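Local coordinates for transcription factor cep-1 (Caenorhabditis elegans, PDB 1T4W), which activates transcription by binding the same DNA consensus sequence as p53 and promotes apoptosis under stress, and is represented here by its zinc-containing DNA-binding domain, at residues 74-79 with 167-172; 23-28 with 190-195; 156-159 with 165-168. All coordinates share one frame; numbering follows the deposited sequence.

How the interactions relate
From the N terminus, the turn 23-28 comes first; it belongs to interaction 2, which waits for the helix end 190-195 and so closes the longest loop, 161 residues. Within that span, 74-79 opens interaction 1, completed after 87 intervening residues by strand residues 167-172. Interaction 3, also within the span of interaction 2, is local: 156-159 and 165-168 pair across a hairpin with five residues between them. Interactions 1 and 3 finish on the same strand, share Ile-167 and Leu-168, and touch through Arg-76 and Glu-166. Interaction 1 ties a loop to the sheet whose neighbouring strands interaction 3 pairs. Interaction 2, about 24 Å from interaction 1 between centres, ties the edge hairpin to the C-terminal helix.

Interaction 1 (74-79 with 167-172)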
loop_
_atom_site.group_PDB
_atom_site.type_symbol
_atom_site.label_atom_id
_atom_site.label_comp_id
_atom_site.label_asym_id
_atom_site.label_seq_id
_atom_site.Cartn_x
_atom_site.Cartn_y
_atom_site.Cartn_z
ATOM N N ALA A 74 -3.579 9.164 9.869
ATOM C CA ALA A 74 -2.497 8.181 9.905
ATOM C C ALA A 74 -1.591 8.152 8.679
ATOM O O ALA A 74 -0.364 8.100 8.805
ATOM C CB ALA A 74 -3.076 6.778 10.149
ATOM N N ILE A 75 -2.181 8.213 7.491
ATOM C CA ILE A 75 -1.359 8.131 6.291
ATOM C C ILE A 75 -0.417 9.293 6.083
ATOM O O ILE A 75 0.528 9.184 5.303
ATOM C CB ILE A 75 -2.229 7.929 5.037
ATOM C CG1 ILE A 75 -3.133 9.145 4.826
ATOM C CG2 ILE A 75 -3.021 6.600 5.176
ATOM C CD1 ILE A 75 -4.019 9.020 3.584
ATOM N N ARG A 76 -0.661 10.404 6.778
ATOM C CA ARG A 76 0.216 11.556 6.641
ATOM C C ARG A 76 1.046 11.813 7.922
ATOM O O ARG A 76 1.804 12.768 8.005
ATOM C CB ARG A 76 -0.612 12.790 6.256
ATOM C CG ARG A 76 -1.289 12.691 4.868
ATOM C CD ARG A 76 -2.133 13.940 4.551
ATOM N NE ARG A 76 -2.876 13.753 3.300
ATOM C CZ ARG A 76 -4.100 13.242 3.238
ATOM N NH1 ARG A 76 -4.724 12.887 4.355
ATOM N NH2 ARG A 76 -4.684 13.018 2.061
ATOM N N ASN A 77 0.891 10.941 8.907
ATOM C CA ASN A 77 1.622 11.031 10.182
ATOM C C ASN A 77 2.954 10.302 10.020
ATOM O O ASN A 77 2.979 9.093 9.808
ATOM C CB ASN A 77 0.776 10.370 11.274
ATOM C CG ASN A 77 1.514 10.232 12.599
ATOM O OD1 ASN A 77 2.585 10.772 12.774
ATOM N ND2 ASN A 77 0.924 9.498 13.531
ATOM N N PRO A 78 4.088 11.016 10.145
ATOM C CA PRO A 78 5.368 10.319 9.981
ATOM C C PRO A 78 5.676 9.237 11.009
ATOM O O PRO A 78 6.599 8.448 10.819
ATOM C CB PRO A 78 6.388 11.457 9.997
ATOM C CG PRO A 78 5.754 12.475 10.873
ATOM C CD PRO A 78 4.292 12.440 10.462
ATOM N N ARG A 79 4.887 9.176 12.075
ATOM C CA ARG A 79 5.129 8.180 13.117
ATOM C C ARG A 79 4.227 6.950 13.032
ATOM O O ARG A 79 4.257 6.103 13.919
ATOM C CB ARG A 79 4.945 8.829 14.501
ATOM C CG ARG A 79 6.007 9.882 14.870
ATOM C CD ARG A 79 5.527 10.744 16.042
ATOM N NE ARG A 79 4.216 11.347 15.773
ATOM C CZ ARG A 79 3.994 12.323 14.890
ATOM N NH1 ARG A 79 4.998 12.832 14.181
ATOM N NH2 ARG A 79 2.761 12.782 14.700
ATOM N N ILE A 167 -1.076 16.441 -4.226
ATOM C CA ILE A 167 -2.217 16.921 -5.007
ATOM C C ILE A 167 -3.317 15.852 -5.115
ATOM O O ILE A 167 -4.483 16.175 -5.374
ATOM C CB ILE A 167 -1.805 17.451 -6.424
ATOM C CG1 ILE A 167 -1.161 16.359 -7.264
ATOM C CG2 ILE A 167 -0.821 18.617 -6.279
ATOM C CD1 ILE A 167 -0.840 16.837 -8.693
ATOM N N LEU A 168 -2.953 14.591 -4.887
ATOM C CA LEU A 168 -3.922 13.482 -4.903
ATOM C C LEU A 168 -3.394 12.382 -4.010
ATOM O O LEU A 168 -2.193 12.313 -3.756
ATOM C CB LEU A 168 -4.103 12.893 -6.307
ATOM C CG LEU A 168 -4.945 13.617 -7.367
ATOM C CD1 LEU A 168 -4.656 13.013 -8.740
ATOM C CD2 LEU A 168 -6.417 13.496 -7.035
ATOM N N HIS A 169 -4.290 11.517 -3.552
ATOM C CA HIS A 169 -3.898 10.388 -2.704
ATOM C C HIS A 169 -4.872 9.257 -2.914
ATOM O O HIS A 169 -5.947 9.464 -3.473
ATOM C CB HIS A 169 -3.847 10.768 -1.204
ATOM C CG HIS A 169 -5.186 10.964 -0.552
ATOM N ND1 HIS A 169 -6.023 12.009 -0.859
ATOM C CD2 HIS A 169 -5.805 10.269 0.438
ATOM C CE1 HIS A 169 -7.099 11.957 -0.090
ATOM N NE2 HIS A 169 -6.990 10.909 0.707
ATOM N N ALA A 170 -4.483 8.057 -2.490
ATOM C CA ALA A 170 -5.343 6.880 -2.610
ATOM C C ALA A 170 -4.766 5.828 -1.687
ATOM O O ALA A 170 -3.595 5.891 -1.325
ATOM C CB ALA A 170 -5.358 6.349 -4.055
ATOM N N TYR A 171 -5.580 4.860 -1.295
ATOM C CA TYR A 171 -5.072 3.814 -0.438
ATOM C C TYR A 171 -5.904 2.555 -0.509
ATOM O O TYR A 171 -7.032 2.567 -1.016
ATOM C CB TYR A 171 -5.000 4.299 1.027
ATOM C CG TYR A 171 -6.311 4.847 1.572
ATOM C CD1 TYR A 171 -7.332 3.985 1.974
ATOM C CD2 TYR A 171 -6.546 6.220 1.631
ATOM C CE1 TYR A 171 -8.545 4.461 2.410
ATOM C CE2 TYR A 171 -7.775 6.725 2.072
ATOM C CZ TYR A 171 -8.766 5.826 2.457
ATOM O OH TYR A 171 -9.979 6.271 2.877
ATOM N N ILE A 172 -5.293 1.464 -0.049
ATOM C CA ILE A 172 -5.963 0.187 0.099
ATOM C C ILE A 172 -6.290 0.248 1.598
ATOM O O ILE A 172 -5.402 0.228 2.457
ATOM C CB ILE A 172 -5.054 -0.977 -0.194
ATOM C CG1 ILE A 172 -4.745 -0.985 -1.701
ATOM C CG2 ILE A 172 -5.760 -2.309 0.227
ATOM C CD1 ILE A 172 -3.745 -2.020 -2.127
#
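A type I beta turn from Ala-74 to Asn-77 brings Ile-75 and Arg-76 onto one face of the beta-sandwich of this p53-family domain, where they meet His-169 and Tyr-171 of strand 166-177. The turn is closed by Asn-77 N bonding to Ala-74 O (3.1 Å). Alternate strand residues point to the same side, so His-169 and Tyr-171 both rise toward the loop. Arg-76 extends fully from CG to NE and sets its NH2 3.2 Å above the plane of the His-169 ring, over its centre; guanidinium and ring are 69° apart, so the two do not stack flat. The imidazole stands up beneath it because CG lies between the backbone N and the carbonyl carbon (chi1 73°). Ile-75, branched and apolar, sets CD1 over one face of the guanidinium, toward its rim; this methyl is 3.8 Å from His-169 CD2 and 4.2 Å from Tyr-171 CD2. Glu-166 holds Arg-76 NE in a salt bridge, while Glu-72 bridges the pair, one oxygen in a salt bridge with Arg-76 NH1, the other hydrogen-bonded to His-169 NE2. An alanine in place of His-169 removes the ring, which would probably leave Arg-76 NH2 without the surface it lies over and Glu-72 OE2 without its partner. Beyond the turn, Asn-77 OD1 accepts from Arg-79 N (2.9 Å), an Asx turn. Ile-75 also packs on Ala-156 and Phe-158 of strand 152-160, and Tyr-171 on Val-71 and Glu-72 of helix 71-74, so helix, loop and two adjacent strands meet here.

Interaction 2 (23-28 with 190-195); sequences ISSEHE and EREDAK
The backbone of 23-28 makes a type I beta turn from Ser-24 to His-27, and its Ser-25 CA lies 6.2 Å from Glu-192 CA near the end of helix 181-194. This turn joins strands 19-23 and 29-33 as a beta hairpin, and its contact with the C-terminal helix is consistent with the loop-sheet-helix motif of the p53 family. Serine suits the tight bend: Ser-24 OG folds back to accept from Glu-28 N at 3.2 Å, with a weak second bond from Glu-26 N, tying the loop together from within. Glu-192 is the main link across. A bend at its chi2 (-67°) turns the carboxylate toward the hairpin, where OE1 accepts from the backbone Ser-25 N at 2.6 Å, a bond that uses the anti side of the oxygen but stands 30° out of the carboxylate plane. The same oxygen takes Lys-195 NZ in a salt bridge of 2.9 Å, this time on the syn side and from the opposite face. Two donors thus hold one acidic oxygen, which would probably favour its charged form. Lys-195, long enough to reach back from just past the helix, is poorly ordered, so its details are less certain. Its NZ also donates to Ser-25 OG (2.6 Å), while that hydroxyl in turn donates to Glu-26 OE2 at 2.8 Å, using the anti lone pair of that oxygen.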
loop_
_atom_site.group_PDB
_atom_site.type_symbol
_atom_site.label_atom_id
_atom_site.label_comp_id
_atom_site.label_asym_id
_atom_site.label_seq_id
_atom_site.Cartn_x
_atom_site.Cartn_y
_atom_site.Cartn_z
ATOM N N ILE A 23 -13.477 -5.772 -2.579
ATOM C CA ILE A 23 -14.030 -4.470 -2.272
ATOM C C ILE A 23 -15.108 -4.758 -1.269
ATOM O O ILE A 23 -15.732 -5.813 -1.341
ATOM C CB ILE A 23 -14.708 -3.836 -3.492
ATOM C CG1 ILE A 23 -13.723 -3.728 -4.657
ATOM C CG2 ILE A 23 -15.241 -2.471 -3.114
ATOM C CD1 ILE A 23 -12.599 -2.750 -4.443
ATOM N N SER A 24 -15.327 -3.836 -0.336
ATOM C CA SER A 24 -16.368 -4.033 0.654
ATOM C C SER A 24 -17.668 -3.506 0.061
ATOM O O SER A 24 -17.672 -2.947 -1.039
ATOM C CB SER A 24 -16.048 -3.269 1.937
ATOM O OG SER A 24 -16.154 -1.868 1.744
ATOM N N SER A 25 -18.767 -3.695 0.781
ATOM C CA SER A 25 -20.058 -3.211 0.319
ATOM C C SER A 25 -19.967 -1.691 0.235
ATOM O O SER A 25 -20.704 -1.065 -0.517
ATOM C CB SER A 25 -21.163 -3.597 1.298
ATOM O OG SER A 25 -21.112 -2.776 2.449
ATOM N N GLU A 26 -19.052 -1.106 1.007
ATOM C CA GLU A 26 -18.858 0.341 0.995
ATOM C C GLU A 26 -17.833 0.745 -0.063
ATOM O O GLU A 26 -17.403 1.893 -0.122
ATOM C CB GLU A 26 -18.409 0.832 2.366
ATOM C CG GLU A 26 -19.345 0.407 3.472
ATOM C CD GLU A 26 -20.777 0.821 3.190
ATOM O OE1 GLU A 26 -21.063 2.038 3.224
ATOM O OE2 GLU A 26 -21.615 -0.067 2.922
ATOM N N HIS A 27 -17.429 -0.214 -0.886
ATOM C CA HIS A 27 -16.476 0.045 -1.966
ATOM C C HIS A 27 -15.018 0.356 -1.585
ATOM O O HIS A 27 -14.261 0.875 -2.394
ATOM C CB HIS A 27 -17.021 1.152 -2.872
ATOM C CG HIS A 27 -18.284 0.775 -3.580
ATOM N ND1 HIS A 27 -18.338 -0.235 -4.516
ATOM C CD2 HIS A 27 -19.549 1.245 -3.460
ATOM C CE1 HIS A 27 -19.581 -0.375 -4.940
ATOM N NE2 HIS A 27 -20.336 0.510 -4.313
ATOM N N GLU A 28 -14.635 0.044 -0.355
ATOM C CA GLU A 28 -13.273 0.245 0.099
ATOM C C GLU A 28 -12.490 -0.996 -0.313
ATOM O O GLU A 28 -13.060 -2.087 -0.447
ATOM C CB GLU A 28 -13.281 0.443 1.604
ATOM C CG GLU A 28 -14.149 1.632 1.971
ATOM C CD GLU A 28 -13.941 2.106 3.384
ATOM O OE1 GLU A 28 -14.266 1.350 4.332
ATOM O OE2 GLU A 28 -13.448 3.245 3.538
ATOM N N GLU A 190 -18.130 -13.599 1.941
ATOM C CA GLU A 190 -19.386 -14.193 2.431
ATOM C C GLU A 190 -20.051 -13.277 3.444
ATOM O O GLU A 190 -21.267 -13.120 3.423
ATOM C CB GLU A 190 -19.145 -15.566 3.084
ATOM C CG GLU A 190 -18.727 -16.659 2.103
ATOM C CD GLU A 190 -19.876 -17.127 1.215
ATOM O OE1 GLU A 190 -20.864 -17.662 1.759
ATOM O OE2 GLU A 190 -19.797 -16.959 -0.017
ATOM N N ARG A 191 -19.268 -12.683 4.345
ATOM C CA ARG A 191 -19.845 -11.783 5.337
ATOM C C ARG A 191 -20.443 -10.534 4.671
ATOM O O ARG A 191 -21.538 -10.096 5.035
ATOM C CB ARG A 191 -18.797 -11.381 6.389
ATOM C CG ARG A 191 -18.533 -12.475 7.412
ATOM C CD ARG A 191 -17.621 -12.030 8.555
ATOM N NE ARG A 191 -16.194 -12.019 8.212
ATOM C CZ ARG A 191 -15.560 -10.984 7.663
ATOM N NH1 ARG A 191 -16.224 -9.867 7.391
ATOM N NH2 ARG A 191 -14.260 -11.056 7.396
ATOM N N GLU A 192 -19.735 -9.971 3.692
ATOM C CA GLU A 192 -20.232 -8.794 2.981
ATOM C C GLU A 192 -21.500 -9.094 2.192
ATOM O O GLU A 192 -22.482 -8.361 2.303
ATOM C CB GLU A 192 -19.177 -8.250 2.015
ATOM C CG GLU A 192 -18.011 -7.603 2.692
ATOM C CD GLU A 192 -18.395 -6.325 3.412
ATOM O OE1 GLU A 192 -18.959 -5.429 2.765
ATOM O OE2 GLU A 192 -18.117 -6.206 4.617
ATOM N N ASP A 193 -21.476 -10.164 1.394
ATOM C CA ASP A 193 -22.625 -10.539 0.578
ATOM C C ASP A 193 -23.828 -10.920 1.423
ATOM O O ASP A 193 -24.960 -10.856 0.961
ATOM C CB ASP A 193 -22.296 -11.714 -0.344
ATOM C CG ASP A 193 -21.242 -11.374 -1.385
ATOM O OD1 ASP A 193 -21.045 -10.180 -1.688
ATOM O OD2 ASP A 193 -20.623 -12.311 -1.920
ATOM N N ALA A 194 -23.584 -11.338 2.655
ATOM C CA ALA A 194 -24.679 -11.716 3.527
ATOM C C ALA A 194 -25.432 -10.447 3.889
ATOM O O ALA A 194 -26.625 -10.487 4.185
ATOM C CB ALA A 194 -24.154 -12.392 4.778
ATOM N N LYS A 195 -24.729 -9.319 3.859
ATOM C CA LYS A 195 -25.340 -8.037 4.177
ATOM C C LYS A 195 -26.414 -7.718 3.143
ATOM O O LYS A 195 -26.108 -7.317 2.017
ATOM C CB LYS A 195 -24.281 -6.936 4.196
ATOM C CG LYS A 195 -23.120 -7.236 5.135
ATOM C CD LYS A 195 -22.289 -6.001 5.459
ATOM C CE LYS A 195 -21.675 -5.377 4.216
ATOM N NZ LYS A 195 -20.814 -4.210 4.578
#

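Interaction 3 (156-159 with 165-168)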
loop_
_atom_site.group_PDB
_atom_site.type_symbol
_atom_site.label_atom_id
_atom_site.label_comp_id
_atom_site.label_asym_id
_atom_site.label_seq_id
_atom_site.Cartn_x
_atom_site.Cartn_y
_atom_site.Cartn_z
ATOM N N ALA A 156 -0.839 3.300 1.378
ATOM C CA ALA A 156 -1.241 4.612 0.859
ATOM C C ALA A 156 -0.230 5.205 -0.112
ATOM O O ALA A 156 0.983 5.053 0.080
ATOM C CB ALA A 156 -1.451 5.605 2.041
ATOM N N VAL A 157 -0.750 5.885 -1.143
ATOM C CA VAL A 157 0.072 6.546 -2.150
ATOM C C VAL A 157 -0.351 8.010 -2.296
ATOM O O VAL A 157 -1.526 8.353 -2.165
ATOM C CB VAL A 157 -0.016 5.846 -3.538
ATOM C CG1 VAL A 157 0.716 4.492 -3.478
ATOM C CG2 VAL A 157 -1.456 5.671 -3.939
ATOM N N PHE A 158 0.627 8.854 -2.592
ATOM C CA PHE A 158 0.426 10.296 -2.716
ATOM C C PHE A 158 1.094 10.777 -3.982
ATOM O O PHE A 158 2.234 10.378 -4.288
ATOM C CB PHE A 158 1.072 11.015 -1.520
ATOM C CG PHE A 158 0.545 10.560 -0.188
ATOM C CD1 PHE A 158 -0.583 11.156 0.372
ATOM C CD2 PHE A 158 1.126 9.482 0.471
ATOM C CE1 PHE A 158 -1.141 10.668 1.582
ATOM C CE2 PHE A 158 0.589 8.989 1.672
ATOM C CZ PHE A 158 -0.550 9.580 2.228
ATOM N N LEU A 159 0.380 11.608 -4.732
ATOM C CA LEU A 159 0.958 12.178 -5.933
ATOM C C LEU A 159 1.342 13.601 -5.535
ATOM O O LEU A 159 0.480 14.367 -5.101
ATOM C CB LEU A 159 -0.064 12.201 -7.077
ATOM C CG LEU A 159 0.541 12.531 -8.453
ATOM C CD1 LEU A 159 1.504 11.429 -8.878
ATOM C CD2 LEU A 159 -0.567 12.675 -9.479
ATOM N N ASN A 165 3.994 19.449 -2.845
ATOM C CA ASN A 165 2.633 19.501 -2.306
ATOM C C ASN A 165 1.875 18.279 -2.806
ATOM O O ASN A 165 1.933 17.944 -4.009
ATOM C CB ASN A 165 1.882 20.741 -2.801
ATOM C CG ASN A 165 2.569 22.032 -2.416
ATOM O OD1 ASN A 165 2.697 22.352 -1.234
ATOM N ND2 ASN A 165 3.019 22.784 -3.416
ATOM N N GLU A 166 1.187 17.610 -1.886
ATOM C CA GLU A 166 0.361 16.458 -2.238
ATOM C C GLU A 166 -0.807 17.015 -3.053
ATOM O O GLU A 166 -1.443 17.986 -2.628
ATOM C CB GLU A 166 -0.207 15.787 -0.989
ATOM C CG GLU A 166 -1.316 14.785 -1.298
ATOM C CD GLU A 166 -2.112 14.356 -0.059
ATOM O OE1 GLU A 166 -1.536 14.318 1.048
ATOM O OE2 GLU A 166 -3.312 14.033 -0.194
ATOM N N ILE A 167 -1.076 16.441 -4.226
ATOM C CA ILE A 167 -2.217 16.921 -5.007
ATOM C C ILE A 167 -3.317 15.852 -5.115
ATOM O O ILE A 167 -4.483 16.175 -5.374
ATOM C CB ILE A 167 -1.805 17.451 -6.424
ATOM C CG1 ILE A 167 -1.161 16.359 -7.264
ATOM C CG2 ILE A 167 -0.821 18.617 -6.279
ATOM C CD1 ILE A 167 -0.840 16.837 -8.693
ATOM N N LEU A 168 -2.953 14.591 -4.887
ATOM C CA LEU A 168 -3.922 13.482 -4.903
ATOM C C LEU A 168 -3.394 12.382 -4.010
ATOM O O LEU A 168 -2.193 12.313 -3.756
ATOM C CB LEU A 168 -4.103 12.893 -6.307
ATOM C CG LEU A 168 -4.945 13.617 -7.367
ATOM C CD1 LEU A 168 -4.656 13.013 -8.740
ATOM C CD2 LEU A 168 -6.417 13.496 -7.035
#
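Two residues of one strand, Ile-167 and Leu-168, both face Leu-159 of the other: a classic beta bulge in the hairpin of strands 152-160 and 166-177, part of the p53-like beta-sandwich. Leu-159 O receives both amides. The bond from Ile-167 N is short and almost straight (2.7 Å, 178°), whereas the one from Leu-168 N is weak at 3.4 Å. Leu-159 N returns a bond to Leu-168 O at 2.8 Å, completing an antiparallel hydrogen-bonded pair. At this bulge the short strand segments run 108° apart, far from a regular antiparallel pairing. Leucines suit the side facing the sandwich interior. Leu-159 and Leu-168 lie alongside each other, pointing the same way, with Leu-159 CD2 4.2 Å from Leu-168 CD1, and both reach Met-4 of strand 3-8. Leu-159 CD2 is equally near Ile-167 CD1, so this one methyl touches both residues of the bulge. Away from the leucines, Phe-158 packs against Glu-166: CG anti to the backbone N (chi1 167°) and an extended chain beyond it carry the carboxylate to Phe-158 CD1. Ring and carboxylate planes are 58° apart. The salt bridge of Glu-166 OE1 to Arg-76 NE probably offsets the acidic charge beside the ring, where Glu-166 OE1 approaches Phe-158 CD1 to 3.4 Å.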